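PDB 3FJV: DUF3501 family protein from Burkholderia pseudomallei K96243, which is of unknown function, a member of the DUF3501 family that combines an antiparallel beta sheet with several packed helices. Local coordinates for residues 3-6 and 7-10. Residues are numbered along the deposited sequence; the frame is centred on the assembly and turned at random.
Sequences TLTR and DSLL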
loop_
_atom_site.group_PDB
_atom_site.type_symbol
_atom_site.label_atom_id
_atom_site.label_comp_id
_atom_site.label_asym_id
_atom_site.label_seq_id
_atom_site.Cartn_x
_atom_site.Cartn_y
_atom_site.Cartn_z
ATOM N N THR A 3 15.997 -9.601 -20.106
ATOM C CA THR A 3 16.164 -8.739 -18.921
ATOM C C THR A 3 16.220 -7.284 -19.481
ATOM O O THR A 3 16.224 -7.082 -20.710
ATOM C CB THR A 3 17.432 -9.071 -18.101
ATOM N N LEU A 4 16.205 -6.277 -18.618
ATOM C CA LEU A 4 16.257 -4.902 -19.090
ATOM C C LEU A 4 17.433 -4.265 -18.409
ATOM O O LEU A 4 17.717 -4.589 -17.252
ATOM C CB LEU A 4 14.992 -4.130 -18.703
ATOM C CG LEU A 4 13.662 -4.413 -19.384
ATOM C CD1 LEU A 4 12.598 -3.555 -18.730
ATOM C CD2 LEU A 4 13.748 -4.179 -20.911
ATOM N N THR A 5 18.077 -3.346 -19.110
ATOM C CA THR A 5 19.224 -2.596 -18.624
ATOM C C THR A 5 18.947 -1.114 -18.835
ATOM O O THR A 5 17.956 -0.759 -19.500
ATOM C CB THR A 5 20.473 -2.986 -19.449
ATOM O OG1 THR A 5 20.427 -2.303 -20.701
ATOM C CG2 THR A 5 20.496 -4.503 -19.707
ATOM N N ARG A 6 19.807 -0.235 -18.326
ATOM C CA ARG A 6 19.611 1.211 -18.537
ATOM C C ARG A 6 19.524 1.557 -20.030
ATOM O O ARG A 6 18.815 2.475 -20.417
ATOM C CB ARG A 6 20.706 2.048 -17.839
ATOM C CG ARG A 6 20.597 2.068 -16.313
ATOM C CD ARG A 6 21.445 3.182 -15.710
ATOM N NE ARG A 6 22.870 3.045 -16.032
ATOM C CZ ARG A 6 23.725 2.238 -15.405
ATOM N NH1 ARG A 6 23.332 1.453 -14.394
ATOM N NH2 ARG A 6 24.995 2.211 -15.797
ATOM N N ASP A 7 20.235 0.811 -20.870
ATOM C CA ASP A 7 20.181 1.017 -22.334
ATOM C C ASP A 7 18.906 0.527 -23.009
ATOM O O ASP A 7 18.661 0.824 -24.179
ATOM C CB ASP A 7 21.358 0.312 -22.979
ATOM C CG ASP A 7 22.666 0.835 -22.477
ATOM O OD1 ASP A 7 22.730 2.051 -22.102
ATOM O OD2 ASP A 7 23.615 0.022 -22.448
ATOM N N SER A 8 18.102 -0.222 -22.284
ATOM C CA SER A 8 16.805 -0.643 -22.798
ATOM C C SER A 8 15.737 0.446 -22.669
ATOM O O SER A 8 14.642 0.295 -23.207
ATOM C CB SER A 8 16.323 -1.881 -22.031
ATOM O OG SER A 8 17.372 -2.809 -21.890
ATOM N N LEU A 9 16.044 1.511 -21.925
ATOM C CA LEU A 9 15.088 2.549 -21.598
ATOM C C LEU A 9 15.292 3.812 -22.412
ATOM O O LEU A 9 16.396 4.167 -22.780
ATOM C CB LEU A 9 15.244 2.917 -20.127
ATOM C CG LEU A 9 15.126 1.805 -19.101
ATOM C CD1 LEU A 9 15.328 2.369 -17.679
ATOM C CD2 LEU A 9 13.756 1.116 -19.242
ATOM N N LEU A 10 14.203 4.484 -22.709
ATOM C CA LEU A 10 14.246 5.805 -23.274
ATOM C C LEU A 10 14.656 6.821 -22.213
ATOM O O LEU A 10 14.484 6.623 -21.002
ATOM C CB LEU A 10 12.867 6.159 -23.850
ATOM C CG LEU A 10 12.354 5.251 -24.963
ATOM C CD1 LEU A 10 11.027 5.734 -25.449
ATOM C CD2 LEU A 10 13.353 5.147 -26.128
#
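The Thr5 carbonyl is met over a face of its peptide plane: Ser8 N, 2.8 Å from Thr5 O, stands well above that plane, 57° out of it. One residue on, Leu9 N approaches Arg6 O in the same manner at a looser 3.3 Å, again over a face. Obliquely off the opposite face of the Arg6 carbonyl group stands the Asp7 carboxylate, with OD1 3.8 Å from Arg6 C.

The same two residues, Thr5 and Ser8, are tied a second time, by the Ser8 hydroxyl. The first torsion sets OG beside Ser8's own backbone N and directs it back to Thr5, where it accepts the Thr5 N-H at 2.9 Å in a nearly straight bond (172°). Serine suits this place because its short side chain presents an acceptor close to the backbone. Its CB also receives a branch of Leu4, CD2 lying 3.6 Å away.

The two successive bonds from residue i+3 back to residue i form a short 3-10 turn in the loop preceding helix 12-30, and the Thr5 N-H to Ser8 OG bond is the one a capping box uses at the start of a helix. Thr5 supplies a further, weak bond: with chi1 at 79°, OG1 lies between the backbone N and the carbonyl carbon and accepts Asp7 N at 3.1 Å but at a strongly bent angle, a weak version of an ST turn. Threonine fits because its hydroxyl, one bond from CB, can reach forward to the N-H two residues on.

Leu4 and Leu9 provide the apolar side of the turn, both meeting Ile55 of helix 48-62; Leu4 also packs on Leu74, and Leu9 on Ile70, of helix 67-77. Leu9 CG sits 3.8 Å from Thr5 O. Arg6 suits its partly exposed place because its long side chain touches Ile70 and Leu74, while its guanidinium makes a weak hydrogen bond to Gln71 through NH1.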